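Local coordinates for neutral ceramidase (Pseudomonas aeruginosa, PDB 2ZWS), which catalyses the zinc-dependent hydrolysis of the N-acyl linkage of ceramides to sphingosine and free fatty acid, and also the reverse synthesis, at residues 21-29 and 111-119; 30-40 and 209-217. All blocks are in the same frame, centred on the assembly; numbering follows the deposited sequence.

Interaction 1: 21-29 and 111-119; sequences VGMMGYSSL and YNLSVLGFQ
Tyr111 meets Met24 through its backbone end and not through its ring. Met24 SD lies 3.3 Å from Tyr111 O, and the terminal CE packs near Tyr111 CB, while the ring leads away to an edge-to-face contact with Tyr445 and its OH bonds to Ser447 OG. The Met24 chain leaves with CG anti to the backbone N (chi1 -174°) and then bends twice, which brings the thioether back to the end of helix 109-112.

Further along, the two backbones come close. Gly22, with no side chain, brings its CA within 4.4 Å of Val115 CA. Val115 CG1 touches Gly22 O and meets Val21 CG1 at 3.8 Å, the two valines inclined to one another; Val21 CG1 also touches Gln119 CG. At the other end, Leu29 CD2 lies 3.4 Å from Ser114 O and meets Leu116 CD2, the two leucines lying roughly perpendicular.

Ser114 CB sits 3.4 Å from Ser27 C, and chi1 of 64° sets OG between the backbone N and the carbonyl carbon, where a water bonds it at 2.7 Å and lies close to Met23 O and Ser28 O. A second water accepts from Gly22 N and donates to Val115 O, so the polar traffic across the contact is carried by solvent.

Gly117 N bonds to Asn112 O, Leu116 N to Leu113 O, and Leu116, at positive phi, is C-prime; Val115 N also reaches Asn112 O, from the opposite face. This Schellman motif closes the helical turn that continues helix 109-112, with the Tyr111 side chain reaching Tyr445 and Ser106, both inferred to bind substrate.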
ATOM      1  N   VAL A  21      11.115  13.890  -2.846  1.00 14.70           N
ATOM      2  CA  VAL A  21      10.285  13.730  -1.663  1.00 14.87           C
ATOM      3  C   VAL A  21      10.762  12.488  -0.897  1.00 14.09           C
ATOM      4  O   VAL A  21      10.939  11.412  -1.491  1.00 14.16           O
ATOM      5  CB  VAL A  21       8.770  13.586  -2.011  1.00 15.49           C
ATOM      6  CG1 VAL A  21       7.931  13.390  -0.737  1.00 17.77           C
ATOM      7  CG2 VAL A  21       8.274  14.829  -2.711  1.00 15.95           C
ATOM      8  N   GLY A  22      10.944  12.624   0.419  1.00 13.45           N
ATOM      9  CA  GLY A  22      11.269  11.470   1.258  1.00 13.46           C
ATOM     10  C   GLY A  22      10.267  10.338   1.064  1.00 13.33           C
ATOM     11  O   GLY A  22       9.044  10.567   1.011  1.00 13.59           O
ATOM     12  N   MET A  23      10.790   9.123   0.979  1.00 13.13           N
ATOM     13  CA  MET A  23       9.952   7.935   0.821  1.00 12.83           C
ATOM     14  C   MET A  23       9.383   7.426   2.145  1.00 13.58           C
ATOM     15  O   MET A  23      10.006   7.627   3.224  1.00 13.04           O
ATOM     16  CB  MET A  23      10.762   6.880   0.052  1.00 13.56           C
ATOM     17  CG  MET A  23      10.941   7.394  -1.391  1.00 13.68           C
ATOM     18  SD  MET A  23      12.253   6.639  -2.362  1.00 15.81           S
ATOM     19  CE  MET A  23      11.512   5.079  -2.799  1.00 16.49           C
ATOM     20  N   MET A  24       8.223   6.767   2.069  1.00 12.90           N
ATOM     21  CA  MET A  24       7.488   6.348   3.258  1.00 13.36           C
ATOM     22  C   MET A  24       7.762   4.883   3.616  1.00 13.68           C
ATOM     23  O   MET A  24       7.516   3.981   2.804  1.00 13.30           O
ATOM     24  CB  MET A  24       5.968   6.518   3.051  1.00 13.20           C
ATOM     25  CG  MET A  24       5.121   6.224   4.313  1.00 14.38           C
ATOM     26  SD  MET A  24       5.517   7.402   5.613  1.00 17.29           S
ATOM     27  CE  MET A  24       5.452   6.388   7.109  1.00 16.64           C
ATOM     28  N   GLY A  25       8.242   4.655   4.840  1.00 14.21           N
ATOM     29  CA  GLY A  25       8.421   3.296   5.345  1.00 14.59           C
ATOM     30  C   GLY A  25       9.747   3.103   6.063  1.00 14.84           C
ATOM     31  O   GLY A  25       9.797   2.467   7.123  1.00 15.94           O
ATOM     32  N   TYR A  26      10.820   3.613   5.475  1.00 15.24           N
ATOM     33  CA  TYR A  26      12.166   3.413   6.045  1.00 15.82           C
ATOM     34  C   TYR A  26      12.663   4.534   6.996  1.00 16.87           C
ATOM     35  O   TYR A  26      13.754   4.432   7.571  1.00 16.98           O
ATOM     36  CB  TYR A  26      13.189   3.131   4.936  1.00 16.51           C
ATOM     37  CG  TYR A  26      12.972   1.798   4.231  1.00 15.23           C
ATOM     38  CD1 TYR A  26      12.860   1.731   2.839  1.00 16.51           C
ATOM     39  CD2 TYR A  26      12.907   0.589   4.967  1.00 14.41           C
ATOM     40  CE1 TYR A  26      12.667   0.494   2.172  1.00 13.80           C
ATOM     41  CE2 TYR A  26      12.713  -0.648   4.300  1.00 16.61           C
ATOM     42  CZ  TYR A  26      12.588  -0.678   2.918  1.00 17.02           C
ATOM     43  OH  TYR A  26      12.386  -1.896   2.289  1.00 16.70           O
ATOM     44  N   SER A  27      11.871   5.593   7.156  1.00 17.08           N
ATOM     45  CA  SER A  27      12.172   6.681   8.089  1.00 17.91           C
ATOM     46  C   SER A  27      13.532   7.309   7.834  1.00 18.15           C
ATOM     47  O   SER A  27      14.231   7.724   8.773  1.00 18.95           O
ATOM     48  CB  SER A  27      12.080   6.168   9.521  1.00 18.85           C
ATOM     49  OG  SER A  27      10.839   5.517   9.693  1.00 21.72           O
ATOM     50  N   SER A  28      13.891   7.419   6.562  1.00 17.37           N
ATOM     51  CA  SER A  28      15.197   7.943   6.200  1.00 18.83           C
ATOM     52  C   SER A  28      15.122   9.352   5.635  1.00 19.71           C
ATOM     53  O   SER A  28      14.351   9.611   4.722  1.00 21.26           O
ATOM     54  CB  SER A  28      15.892   7.020   5.204  1.00 19.33           C
ATOM     55  OG  SER A  28      17.129   7.576   4.802  1.00 21.22           O
ATOM     56  N   LEU A  29      15.949  10.253   6.163  1.00 20.80           N
ATOM     57  CA  LEU A  29      16.115  11.581   5.558  1.00 21.08           C
ATOM     58  C   LEU A  29      16.941  11.608   4.257  1.00 21.25           C
ATOM     59  O   LEU A  29      17.032  12.654   3.604  1.00 22.67           O
ATOM     60  CB  LEU A  29      16.770  12.543   6.561  1.00 21.46           C
ATOM     61  CG  LEU A  29      15.996  12.927   7.815  1.00 23.12           C
ATOM     62  CD1 LEU A  29      16.970  13.585   8.757  1.00 25.83           C
ATOM     63  CD2 LEU A  29      14.845  13.878   7.481  1.00 24.46           C
ATOM     64  N   TYR A 111       4.462  10.107  11.411  1.00 15.97           N
ATOM     65  CA  TYR A 111       4.559   9.388  10.150  1.00 14.59           C
ATOM     66  C   TYR A 111       5.094  10.256   9.011  1.00 15.26           C
ATOM     67  O   TYR A 111       5.457   9.719   7.957  1.00 15.80           O
ATOM     68  CB  TYR A 111       3.211   8.727   9.831  1.00 14.05           C
ATOM     69  CG  TYR A 111       2.741   7.863  10.993  1.00 12.73           C
ATOM     70  CD1 TYR A 111       3.569   6.887  11.512  1.00 13.44           C
ATOM     71  CD2 TYR A 111       1.464   8.011  11.545  1.00 11.35           C
ATOM     72  CE1 TYR A 111       3.179   6.109  12.616  1.00 14.07           C
ATOM     73  CE2 TYR A 111       1.042   7.226  12.620  1.00 14.88           C
ATOM     74  CZ  TYR A 111       1.913   6.276  13.145  1.00 13.48           C
ATOM     75  OH  TYR A 111       1.471   5.529  14.192  1.00 15.02           O
ATOM     76  N   ASN A 112       5.167  11.571   9.256  1.00 15.47           N
ATOM     77  CA  ASN A 112       5.739  12.513   8.292  1.00 15.36           C
ATOM     78  C   ASN A 112       7.180  12.958   8.644  1.00 15.52           C
ATOM     79  O   ASN A 112       7.805  13.692   7.876  1.00 15.54           O
ATOM     80  CB  ASN A 112       4.882  13.783   8.154  1.00 15.80           C
ATOM     81  CG  ASN A 112       3.478  13.552   7.578  1.00 14.89           C
ATOM     82  OD1 ASN A 112       2.562  14.355   7.850  1.00 18.67           O
ATOM     83  ND2 ASN A 112       3.306  12.534   6.768  1.00 13.33           N
ATOM     84  N   LEU A 113       7.715  12.490   9.773  1.00 15.66           N
ATOM     85  CA  LEU A 113       8.986  13.008  10.294  1.00 16.39           C
ATOM     86  C   LEU A 113      10.131  13.007   9.284  1.00 15.76           C
ATOM     87  O   LEU A 113      10.763  14.051   9.057  1.00 15.41           O
ATOM     88  CB  LEU A 113       9.396  12.202  11.525  1.00 17.86           C
ATOM     89  CG  LEU A 113       8.790  12.598  12.857  1.00 20.66           C
ATOM     90  CD1 LEU A 113       9.237  11.614  13.958  1.00 22.44           C
ATOM     91  CD2 LEU A 113       9.166  14.042  13.227  1.00 22.04           C
ATOM     92  N   SER A 114      10.408  11.845   8.686  1.00 15.16           N
ATOM     93  CA  SER A 114      11.567  11.734   7.769  1.00 15.51           C
ATOM     94  C   SER A 114      11.336  12.463   6.431  1.00 15.65           C
ATOM     95  O   SER A 114      12.274  12.707   5.664  1.00 16.87           O
ATOM     96  CB  SER A 114      11.887  10.273   7.488  1.00 16.32           C
ATOM     97  OG  SER A 114      10.788   9.692   6.810  1.00 18.30           O
ATOM     98  N   VAL A 115      10.068  12.764   6.142  1.00 14.93           N
ATOM     99  CA  VAL A 115       9.657  13.431   4.897  1.00 14.50           C
ATOM    100  C   VAL A 115       9.710  14.963   5.061  1.00 14.26           C
ATOM    101  O   VAL A 115       9.538  15.715   4.069  1.00 14.89           O
ATOM    102  CB  VAL A 115       8.216  13.008   4.502  1.00 14.64           C
ATOM    103  CG1 VAL A 115       7.928  13.374   3.055  1.00 15.31           C
ATOM    104  CG2 VAL A 115       7.984  11.476   4.710  1.00 15.20           C
ATOM    105  N   LEU A 116       9.938  15.407   6.310  1.00 14.76           N
ATOM    106  CA  LEU A 116       9.994  16.831   6.695  1.00 15.34           C
ATOM    107  C   LEU A 116       8.607  17.488   6.689  1.00 14.40           C
ATOM    108  O   LEU A 116       8.503  18.718   6.611  1.00 14.27           O
ATOM    109  CB  LEU A 116      10.928  17.630   5.778  1.00 15.72           C
ATOM    110  CG  LEU A 116      12.357  17.130   5.573  1.00 15.94           C
ATOM    111  CD1 LEU A 116      13.095  17.986   4.559  1.00 18.73           C
ATOM    112  CD2 LEU A 116      13.093  17.114   6.928  1.00 20.19           C
ATOM    113  N   GLY A 117       7.553  16.674   6.787  1.00 13.92           N
ATOM    114  CA  GLY A 117       6.196  17.185   6.946  1.00 14.49           C
ATOM    115  C   GLY A 117       5.238  16.697   5.859  1.00 14.35           C
ATOM    116  O   GLY A 117       5.504  15.721   5.151  1.00 13.33           O
ATOM    117  N   PHE A 118       4.133  17.428   5.722  1.00 13.85           N
ATOM    118  CA  PHE A 118       3.026  17.072   4.854  1.00 13.93           C
ATOM    119  C   PHE A 118       3.306  17.479   3.407  1.00 13.38           C
ATOM    120  O   PHE A 118       3.695  18.626   3.145  1.00 14.82           O
ATOM    121  CB  PHE A 118       1.800  17.828   5.354  1.00 13.74           C
ATOM    122  CG  PHE A 118       0.565  17.547   4.583  1.00 14.22           C
ATOM    123  CD1 PHE A 118      -0.053  18.551   3.830  1.00 15.49           C
ATOM    124  CD2 PHE A 118       0.021  16.275   4.612  1.00 14.45           C
ATOM    125  CE1 PHE A 118      -1.207  18.280   3.120  1.00 17.01           C
ATOM    126  CE2 PHE A 118      -1.124  15.992   3.917  1.00 15.71           C
ATOM    127  CZ  PHE A 118      -1.745  16.987   3.157  1.00 16.01           C
ATOM    128  N   GLN A 119       3.069  16.563   2.468  1.00 13.76           N
ATOM    129  CA  GLN A 119       3.329  16.817   1.068  1.00 13.51           C
ATOM    130  C   GLN A 119       1.977  16.817   0.340  1.00 14.71           C
ATOM    131  O   GLN A 119       1.453  15.776  -0.071  1.00 14.86           O
ATOM    132  CB  GLN A 119       4.286  15.765   0.487  1.00 13.99           C
ATOM    133  CG  GLN A 119       5.612  15.614   1.268  1.00 14.61           C
ATOM    134  CD  GLN A 119       6.300  16.952   1.612  1.00 15.92           C
ATOM    135  OE1 GLN A 119       6.684  17.204   2.787  1.00 18.97           O
ATOM    136  NE2 GLN A 119       6.481  17.797   0.606  1.00 13.85           N
TER
HETATM  137  O   HOH W   1      11.004  15.127   1.810  1.00 17.56           O
HETATM  138  O   HOH W   2      11.541   9.781   4.228  1.00 17.35           O

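Interaction 2: 30-40 and 209-217; sequences EQKTAGIHMRQ and TNANHLISP. With MG (magnesium ion), chain C.
Ile36 and Ile215 pair as a parallel beta bridge, and backbone hydrogen bonds dominate the contact. Ile215 N donates to Gly35 O at 2.9 Å, nearly straight at 178° but from above the carbonyl plane. Ile215 O then accepts from His37 N at 2.8 Å, in the carbonyl plane, and from Met38 N in a longer bond. Upstream, Ala34 N donates to His213 O.

One side chain adds a bond of its own. Gln31, CG anti to the backbone N (chi1 -165°) and extended beyond, carries NE2 to Asn212 O at 3.0 Å, with the acceptor in the amide plane. Asn212 in turn braces its own loop, its OD1 accepting from Leu214 N in an Asx turn.

Apolar contacts flank the backbone. Ile215 CG1 lies 4.0 Å from Thr33 CG2, and Leu214 CD2 rests against Gly35 CA. Pro217 CD packs on Met38 CB at 3.6 Å, the two side chains roughly perpendicular.

Water and metal complete the account. A water in the plane of the His37 ring joins ND1 to Ser216 OG, which also bonds to Asp218 N, while NE2 bonds to Trp582 O. His37 O binds the magnesium ion at 2.2 Å, alongside Asp579, Asp581 and Thr584. The peptide between His37 and Met38 thus faces the metal through its oxygen and Ile215 O through its N-H, so the ion would probably polarise it and strengthen that donor.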
ATOM      1  N   GLU A  30      17.550  10.467   3.947  0.50 20.72           N
ATOM      2  CA  GLU A  30      18.386  10.290   2.769  0.50 21.00           C
ATOM      3  C   GLU A  30      17.826   9.240   1.806  0.50 19.45           C
ATOM      4  O   GLU A  30      18.576   8.539   1.126  0.50 18.84           O
ATOM      5  CB  GLU A  30      19.818   9.930   3.181  0.50 21.24           C
ATOM      6  CG  GLU A  30      20.615  11.078   3.796  0.50 22.11           C
ATOM      7  CD  GLU A  30      21.992  10.646   4.302  0.50 23.47           C
ATOM      8  OE1 GLU A  30      22.543  11.344   5.179  0.50 26.53           O
ATOM      9  OE2 GLU A  30      22.522   9.613   3.836  0.50 26.28           O
ATOM     10  N   GLN A  31      16.500   9.136   1.758  1.00 18.66           N
ATOM     11  CA  GLN A  31      15.843   8.308   0.762  1.00 16.49           C
ATOM     12  C   GLN A  31      14.751   9.095   0.079  1.00 16.47           C
ATOM     13  O   GLN A  31      13.557   8.907   0.352  1.00 17.27           O
ATOM     14  CB  GLN A  31      15.272   7.037   1.386  1.00 16.83           C
ATOM     15  CG  GLN A  31      14.915   6.008   0.328  1.00 15.81           C
ATOM     16  CD  GLN A  31      13.944   4.957   0.809  1.00 14.99           C
ATOM     17  OE1 GLN A  31      13.378   5.031   1.911  1.00 14.07           O
ATOM     18  NE2 GLN A  31      13.718   3.961  -0.044  1.00 13.09           N
ATOM     19  N   LYS A  32      15.168   9.975  -0.819  1.00 15.72           N
ATOM     20  CA  LYS A  32      14.211  10.750  -1.616  1.00 15.70           C
ATOM     21  C   LYS A  32      13.917  10.119  -2.968  1.00 14.79           C
ATOM     22  O   LYS A  32      14.795   9.486  -3.561  1.00 14.68           O
ATOM     23  CB  LYS A  32      14.690  12.186  -1.774  1.00 16.75           C
ATOM     24  CG  LYS A  32      14.766  12.919  -0.428  1.00 19.00           C
ATOM     25  CD  LYS A  32      14.677  14.419  -0.617  1.00 22.61           C
ATOM     26  CE  LYS A  32      15.025  15.128   0.641  1.00 24.23           C
ATOM     27  NZ  LYS A  32      14.936  16.604   0.391  1.00 24.84           N
ATOM     28  N   THR A  33      12.681  10.281  -3.448  1.00 13.39           N
ATOM     29  CA  THR A  33      12.360   9.752  -4.776  1.00 12.78           C
ATOM     30  C   THR A  33      13.294  10.339  -5.829  1.00 12.79           C
ATOM     31  O   THR A  33      13.744  11.498  -5.733  1.00 13.11           O
ATOM     32  CB  THR A  33      10.883   9.987  -5.192  1.00 12.06           C
ATOM     33  OG1 THR A  33      10.602  11.395  -5.079  1.00 12.58           O
ATOM     34  CG2 THR A  33       9.934   9.238  -4.228  1.00 13.10           C
ATOM     35  N   ALA A  34      13.578   9.508  -6.822  1.00 11.67           N
ATOM     36  CA  ALA A  34      14.399   9.916  -7.971  1.00 11.83           C
ATOM     37  C   ALA A  34      13.942   9.304  -9.289  1.00 12.49           C
ATOM     38  O   ALA A  34      14.728   9.207 -10.227  1.00 13.23           O
ATOM     39  CB  ALA A  34      15.885   9.574  -7.700  1.00 13.33           C
ATOM     40  N   GLY A  35      12.687   8.859  -9.337  1.00 11.40           N
ATOM     41  CA  GLY A  35      12.116   8.315 -10.567  1.00 11.75           C
ATOM     42  C   GLY A  35      11.043   7.294 -10.291  1.00 11.44           C
ATOM     43  O   GLY A  35      10.506   7.216  -9.170  1.00 11.28           O
ATOM     44  N   ILE A  36      10.702   6.526 -11.332  1.00 10.74           N
ATOM     45  CA  ILE A  36       9.660   5.519 -11.207  1.00 10.03           C
ATOM     46  C   ILE A  36      10.156   4.222 -11.785  1.00 10.60           C
ATOM     47  O   ILE A  36      10.698   4.203 -12.889  1.00 10.48           O
ATOM     48  CB  ILE A  36       8.387   5.953 -11.991  1.00 10.53           C
ATOM     49  CG1 ILE A  36       7.801   7.227 -11.356  1.00 10.89           C
ATOM     50  CG2 ILE A  36       7.366   4.795 -12.113  1.00 11.71           C
ATOM     51  CD1 ILE A  36       6.705   7.844 -12.171  1.00 13.24           C
ATOM     52  N   HIS A  37      10.016   3.140 -11.016  1.00  9.78           N
ATOM     53  CA  HIS A  37      10.131   1.821 -11.618  1.00 11.03           C
ATOM     54  C   HIS A  37       8.766   1.348 -12.138  1.00 10.80           C
ATOM     55  O   HIS A  37       8.604   1.084 -13.327  1.00 11.28           O
ATOM     56  CB  HIS A  37      10.737   0.798 -10.673  1.00 10.09           C
ATOM     57  CG  HIS A  37      10.893  -0.545 -11.313  1.00 12.61           C
ATOM     58  ND1 HIS A  37      11.049  -1.711 -10.593  1.00 13.98           N
ATOM     59  CD2 HIS A  37      10.910  -0.905 -12.624  1.00 13.51           C
ATOM     60  CE1 HIS A  37      11.156  -2.729 -11.432  1.00 14.52           C
ATOM     61  NE2 HIS A  37      11.075  -2.268 -12.671  1.00 13.31           N
ATOM     62  N   MET A  38       7.794   1.252 -11.231  1.00 10.98           N
ATOM     63  CA  MET A  38       6.416   0.991 -11.612  0.50 11.24           C
ATOM     64  C   MET A  38       5.519   1.948 -10.831  1.00 11.19           C
ATOM     65  O   MET A  38       5.882   2.400  -9.734  1.00 11.98           O
ATOM     66  CB  MET A  38       6.013  -0.484 -11.374  0.50 11.73           C
ATOM     67  CG  MET A  38       6.744  -1.530 -12.257  0.50 12.16           C
ATOM     68  SD  MET A  38       5.894  -3.135 -12.517  0.50 11.49           S
ATOM     69  CE  MET A  38       5.604  -3.644 -10.819  0.50 12.25           C
ATOM     70  N   ARG A  39       4.359   2.271 -11.412  1.00 12.06           N
ATOM     71  CA  ARG A  39       3.447   3.192 -10.752  1.00 11.67           C
ATOM     72  C   ARG A  39       2.708   2.514  -9.593  1.00 11.60           C
ATOM     73  O   ARG A  39       2.712   1.281  -9.460  1.00 11.45           O
ATOM     74  CB  ARG A  39       2.447   3.786 -11.748  1.00 11.79           C
ATOM     75  CG  ARG A  39       3.116   4.861 -12.631  1.00 13.03           C
ATOM     76  CD  ARG A  39       2.088   5.713 -13.454  1.00 13.68           C
ATOM     77  NE  ARG A  39       2.851   6.787 -14.107  1.00 13.58           N
ATOM     78  CZ  ARG A  39       2.815   8.081 -13.787  1.00 13.68           C
ATOM     79  NH1 ARG A  39       1.934   8.565 -12.914  1.00 14.28           N
ATOM     80  NH2 ARG A  39       3.652   8.916 -14.399  1.00 14.43           N
ATOM     81  N   GLN A  40       2.078   3.350  -8.772  1.00 10.31           N
ATOM     82  CA  GLN A  40       1.240   2.929  -7.662  1.00 10.40           C
ATOM     83  C   GLN A  40      -0.228   3.047  -8.058  1.00 10.54           C
ATOM     84  O   GLN A  40      -0.637   4.067  -8.657  1.00 10.97           O
ATOM     85  CB  GLN A  40       1.497   3.860  -6.473  1.00 10.72           C
ATOM     86  CG  GLN A  40       2.958   3.829  -5.988  1.00 11.92           C
ATOM     87  CD  GLN A  40       3.212   4.899  -4.960  1.00 11.75           C
ATOM     88  OE1 GLN A  40       3.133   4.641  -3.759  1.00 15.30           O
ATOM     89  NE2 GLN A  40       3.440   6.089  -5.402  1.00 11.16           N
ATOM     90  N   THR A 209      14.907  -1.952  -1.067  1.00 16.65           N
ATOM     91  CA  THR A 209      15.484  -1.532   0.201  1.00 17.16           C
ATOM     92  C   THR A 209      15.545  -0.016   0.338  1.00 16.36           C
ATOM     93  O   THR A 209      15.183   0.731  -0.591  1.00 16.32           O
ATOM     94  CB  THR A 209      16.919  -2.087   0.400  1.00 18.15           C
ATOM     95  OG1 THR A 209      17.793  -1.391  -0.498  1.00 20.70           O
ATOM     96  CG2 THR A 209      16.969  -3.617   0.152  1.00 19.56           C
ATOM     97  N   ASN A 210      16.029   0.440   1.495  1.00 17.26           N
ATOM     98  CA  ASN A 210      16.203   1.876   1.741  1.00 18.07           C
ATOM     99  C   ASN A 210      17.281   2.538   0.885  1.00 17.91           C
ATOM    100  O   ASN A 210      17.423   3.761   0.938  1.00 19.22           O
ATOM    101  CB  ASN A 210      16.364   2.216   3.255  1.00 18.64           C
ATOM    102  CG  ASN A 210      17.668   1.713   3.865  1.00 21.68           C
ATOM    103  OD1 ASN A 210      17.858   1.823   5.094  1.00 26.88           O
ATOM    104  ND2 ASN A 210      18.554   1.165   3.052  1.00 22.19           N
ATOM    105  N   ALA A 211      17.998   1.739   0.095  1.00 17.81           N
ATOM    106  CA  ALA A 211      18.969   2.253  -0.881  1.00 17.21           C
ATOM    107  C   ALA A 211      18.336   2.639  -2.221  1.00 16.75           C
ATOM    108  O   ALA A 211      18.981   3.299  -3.054  1.00 17.65           O
ATOM    109  CB  ALA A 211      20.058   1.228  -1.124  1.00 17.85           C
ATOM    110  N   ASN A 212      17.092   2.232  -2.414  1.00 14.99           N
ATOM    111  CA  ASN A 212      16.425   2.454  -3.680  1.00 13.71           C
ATOM    112  C   ASN A 212      15.691   3.791  -3.676  1.00 14.10           C
ATOM    113  O   ASN A 212      15.081   4.170  -2.670  1.00 15.04           O
ATOM    114  CB  ASN A 212      15.420   1.333  -3.935  1.00 14.25           C
ATOM    115  CG  ASN A 212      14.405   1.718  -4.997  1.00 13.72           C
ATOM    116  OD1 ASN A 212      14.729   1.858  -6.169  1.00 14.22           O
ATOM    117  ND2 ASN A 212      13.162   1.907  -4.570  1.00 14.24           N
ATOM    118  N   HIS A 213      15.714   4.477  -4.818  1.00 13.23           N
ATOM    119  CA  HIS A 213      15.058   5.774  -4.911  1.00 13.26           C
ATOM    120  C   HIS A 213      13.948   5.802  -5.946  1.00 13.39           C
ATOM    121  O   HIS A 213      13.283   6.832  -6.113  1.00 14.29           O
ATOM    122  CB  HIS A 213      16.103   6.849  -5.196  1.00 13.99           C
ATOM    123  CG  HIS A 213      17.069   7.062  -4.069  1.00 16.55           C
ATOM    124  ND1 HIS A 213      18.279   6.408  -3.991  1.00 22.44           N
ATOM    125  CD2 HIS A 213      17.016   7.882  -2.996  1.00 19.05           C
ATOM    126  CE1 HIS A 213      18.920   6.797  -2.898  1.00 18.67           C
ATOM    127  NE2 HIS A 213      18.175   7.689  -2.276  1.00 21.26           N
ATOM    128  N   LEU A 214      13.721   4.674  -6.629  1.00 13.11           N
ATOM    129  CA  LEU A 214      12.655   4.629  -7.630  1.00 12.83           C
ATOM    130  C   LEU A 214      11.330   4.222  -6.999  1.00 12.34           C
ATOM    131  O   LEU A 214      11.285   3.303  -6.176  1.00 12.05           O
ATOM    132  CB  LEU A 214      12.981   3.612  -8.717  1.00 11.72           C
ATOM    133  CG  LEU A 214      14.268   3.869  -9.513  1.00 12.83           C
ATOM    134  CD1 LEU A 214      14.376   2.823 -10.624  1.00 15.33           C
ATOM    135  CD2 LEU A 214      14.348   5.289 -10.088  1.00 13.95           C
ATOM    136  N   ILE A 215      10.255   4.902  -7.391  1.00 12.01           N
ATOM    137  CA  ILE A 215       8.922   4.519  -6.931  1.00 11.61           C
ATOM    138  C   ILE A 215       8.621   3.115  -7.377  1.00 11.21           C
ATOM    139  O   ILE A 215       8.847   2.741  -8.532  1.00 10.79           O
ATOM    140  CB  ILE A 215       7.850   5.503  -7.444  1.00 10.96           C
ATOM    141  CG1 ILE A 215       8.024   6.830  -6.712  1.00 12.14           C
ATOM    142  CG2 ILE A 215       6.448   4.925  -7.244  1.00 12.64           C
ATOM    143  CD1 ILE A 215       7.038   7.936  -7.127  1.00 12.87           C
ATOM    144  N   SER A 216       8.111   2.316  -6.438  1.00 10.51           N
ATOM    145  CA  SER A 216       7.773   0.940  -6.771  1.00 10.52           C
ATOM    146  C   SER A 216       6.704   0.420  -5.813  1.00 11.02           C
ATOM    147  O   SER A 216       6.714   0.749  -4.628  1.00 11.89           O
ATOM    148  CB  SER A 216       9.013   0.044  -6.640  1.00 11.70           C
ATOM    149  OG  SER A 216       8.665  -1.330  -6.747  1.00 13.22           O
ATOM    150  N   PRO A 217       5.785  -0.395  -6.332  1.00 11.41           N
ATOM    151  CA  PRO A 217       4.804  -1.074  -5.494  1.00 10.75           C
ATOM    152  C   PRO A 217       5.343  -2.394  -4.907  1.00 11.45           C
ATOM    153  O   PRO A 217       4.577  -3.135  -4.266  1.00 11.43           O
ATOM    154  CB  PRO A 217       3.666  -1.339  -6.477  1.00 11.76           C
ATOM    155  CG  PRO A 217       4.392  -1.644  -7.787  1.00 11.98           C
ATOM    156  CD  PRO A 217       5.575  -0.690  -7.763  1.00 11.50           C
TER
HETATM  157 MG    MG C 648       8.718   1.075 -15.521  1.00 13.08          MG
HETATM  158  O   HOH W   3      18.860   6.037   0.548  1.00 32.29           O
HETATM  159  O   HOH W   4       9.338   3.533 -15.426  1.00 16.09           O
HETATM  160  O   HOH W   5      10.567  -2.653  -8.039  1.00 13.81           O

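The two contacts lie with centres about 13 Å apart and share a continuous piece of chain, for 21-29 runs straight into 30-40. Their partners alternate along the sequence, 111-119 following and 209-217 coming last. The hairpin-like return of the chain is closed by probable hydrogen bonds, Met23 N to Gln31 O (2.8 Å) and Val21 O to Thr33 N, and Tyr26 packs on Thr209 and Asn210. Strand 22-24 pairs with strand 101-102, whereas strand 32-36 lies between strands 214-215 and 584-591 in a six-stranded sheet. Interaction 1 lies near residues inferred to bind substrate, through Tyr111, while interaction 2 holds a ligand of the magnesium ion where N- and C-terminal family regions meet.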